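Local coordinates for ankyrin-repeat protein B (Legionella pneumophila, PDB 5K34) that probably acts as an F-box effector that hijacks the host ubiquitin-proteasome system, its ankyrin domain serving in protein-protein interaction, at residues A[13-18]-A[49-54]. Sequence-based numbering, arbitrary orientation.
Sequences NLMVAA and LLAAIE
Met15 and Ala18 of helix 5-19 pack against Ala51 and Ala52 of helix 48-54 in a buried helix-helix contact of the ankyrin-repeat domain, whose helices stack side by side. Three of the four touching residues are alanines, in keeping with the close approach of the two helices. The segment axes approach to 7.9 Å and run in the same general direction, crossing at -33°, and the backbones are nearest at Ala18 and Ala52, whose CA atoms are 4.8 Å apart. Here the alanine methyls meet the neighbouring helix directly. Ala51 projects its CB at helix 5-19, where it meets the backbone of Met15 (Ala51 CB to Met15 O, 3.5 Å) and, more loosely, the methyl of Ala18 (CB to CB, 4.2 Å). Met15 supplies the longer reach. Its first torsion sets CG anti to the carbonyl carbon (chi1 -68°), and further bends at chi2 and chi3 fold the chain over toward helix 48-54, so that its terminal CE rests 3.8 Å from Ala51 CB; the same methyl of Ala51 thus touches both the backbone and the side-chain end of one residue. Pro48, at the start of helix 48-54, extends the apolar surface by touching Leu14, Met15 and Ala18. Ile53, pointing away from helix 5-19, packs on Leu85 and Leu86 of helix 82-91, which continues the stack, and Leu50 also touches Leu85. Glu54 adds a polar link at the end of helix 48-54, its carboxylate forming salt bridges with Arg19 through OE2 and Arg46 through OE1. Where the backbones come closest, the CA-H of Ala52 points at the carbonyl oxygen of Ala18, with CA to O 3.5 Å and an angle of 144° at the hydrogen.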
loop_
_atom_site.group_PDB
_atom_site.type_symbol
_atom_site.label_atom_id
_atom_site.label_comp_id
_atom_site.label_asym_id
_atom_site.label_seq_id
_atom_site.Cartn_x
_atom_site.Cartn_y
_atom_site.Cartn_z
ATOM N N ASN A 13 -12.572 -4.704 3.314
ATOM C CA ASN A 13 -13.071 -3.391 2.900
ATOM C C ASN A 13 -11.940 -2.357 2.866
ATOM O O ASN A 13 -11.947 -1.445 2.022
ATOM C CB ASN A 13 -14.171 -2.930 3.869
ATOM C CG ASN A 13 -15.451 -3.669 3.666
ATOM O OD1 ASN A 13 -15.669 -4.333 2.652
ATOM N ND2 ASN A 13 -16.352 -3.549 4.636
ATOM N N LEU A 14 -10.969 -2.488 3.777
ATOM C CA LEU A 14 -9.774 -1.616 3.812
ATOM C C LEU A 14 -8.947 -1.782 2.554
ATOM O O LEU A 14 -8.466 -0.808 1.970
ATOM C CB LEU A 14 -8.957 -1.969 5.031
ATOM C CG LEU A 14 -7.602 -1.321 5.215
ATOM C CD1 LEU A 14 -7.729 0.192 5.320
ATOM C CD2 LEU A 14 -6.925 -1.916 6.444
ATOM N N MET A 15 -8.683 -3.009 2.102
ATOM C CA MET A 15 -7.974 -3.278 0.853
ATOM C C MET A 15 -8.692 -2.608 -0.317
ATOM O O MET A 15 -8.040 -1.966 -1.169
ATOM C CB MET A 15 -7.859 -4.774 0.625
ATOM C CG MET A 15 -6.927 -5.454 1.634
ATOM S SD MET A 15 -5.201 -4.996 1.516
ATOM C CE MET A 15 -4.740 -5.920 0.028
ATOM N N VAL A 16 -10.028 -2.746 -0.434
ATOM C CA VAL A 16 -10.757 -2.089 -1.517
ATOM C C VAL A 16 -10.694 -0.555 -1.431
ATOM O O VAL A 16 -10.496 0.130 -2.451
ATOM C CB VAL A 16 -12.207 -2.591 -1.561
ATOM C CG1 VAL A 16 -13.044 -1.761 -2.537
ATOM C CG2 VAL A 16 -12.221 -4.053 -1.977
ATOM N N ALA A 17 -10.869 -0.024 -0.223
ATOM C CA ALA A 17 -10.836 1.426 -0.058
ATOM C C ALA A 17 -9.467 1.942 -0.458
ATOM O O ALA A 17 -9.360 2.962 -1.149
ATOM C CB ALA A 17 -11.145 1.794 1.383
ATOM N N ALA A 18 -8.394 1.276 -0.024
ATOM C CA ALA A 18 -7.056 1.732 -0.382
ATOM C C ALA A 18 -6.812 1.623 -1.882
ATOM O O ALA A 18 -6.308 2.580 -2.497
ATOM C CB ALA A 18 -6.022 0.940 0.375
ATOM N N LEU A 49 -1.062 -0.845 1.768
ATOM C CA LEU A 49 -0.054 -0.096 0.999
ATOM C C LEU A 49 0.115 -0.726 -0.374
ATOM O O LEU A 49 0.127 -0.011 -1.382
ATOM C CB LEU A 49 1.263 -0.052 1.768
ATOM C CG LEU A 49 2.432 0.641 1.060
ATOM C CD1 LEU A 49 2.082 2.096 0.672
ATOM C CD2 LEU A 49 3.684 0.611 1.934
ATOM N N LEU A 50 0.209 -2.070 -0.464
ATOM C CA LEU A 50 0.220 -2.751 -1.754
ATOM C C LEU A 50 -1.011 -2.507 -2.545
ATOM O O LEU A 50 -0.979 -2.298 -3.765
ATOM C CB LEU A 50 0.392 -4.259 -1.618
ATOM C CG LEU A 50 1.734 -4.866 -1.377
ATOM C CD1 LEU A 50 1.607 -6.399 -1.511
ATOM C CD2 LEU A 50 2.779 -4.354 -2.417
ATOM N N ALA A 51 -2.178 -2.572 -1.883
ATOM C CA ALA A 51 -3.454 -2.334 -2.550
ATOM C C ALA A 51 -3.483 -0.945 -3.176
ATOM O O ALA A 51 -3.893 -0.788 -4.336
ATOM C CB ALA A 51 -4.606 -2.515 -1.586
ATOM N N ALA A 52 -3.068 0.075 -2.413
ATOM C CA ALA A 52 -3.033 1.420 -2.944
ATOM C C ALA A 52 -2.108 1.512 -4.122
ATOM O O ALA A 52 -2.491 2.104 -5.143
ATOM C CB ALA A 52 -2.642 2.406 -1.837
ATOM N N ILE A 53 -0.918 0.934 -4.035
ATOM C CA ILE A 53 0.017 0.980 -5.169
ATOM C C ILE A 53 -0.607 0.356 -6.412
ATOM O O ILE A 53 -0.619 0.964 -7.491
ATOM C CB ILE A 53 1.346 0.286 -4.790
ATOM C CG1 ILE A 53 2.091 1.136 -3.767
ATOM C CG2 ILE A 53 2.193 0.035 -6.059
ATOM C CD1 ILE A 53 3.190 0.359 -3.036
ATOM N N GLU A 54 -1.178 -0.850 -6.289
ATOM C CA GLU A 54 -1.669 -1.501 -7.513
ATOM C C GLU A 54 -2.873 -0.796 -8.077
ATOM O O GLU A 54 -3.116 -0.882 -9.298
ATOM C CB GLU A 54 -1.990 -2.982 -7.286
ATOM C CG GLU A 54 -3.231 -3.249 -6.477
ATOM C CD GLU A 54 -3.401 -4.723 -6.128
ATOM O OE1 GLU A 54 -2.645 -5.580 -6.649
ATOM O OE2 GLU A 54 -4.258 -5.015 -5.263
#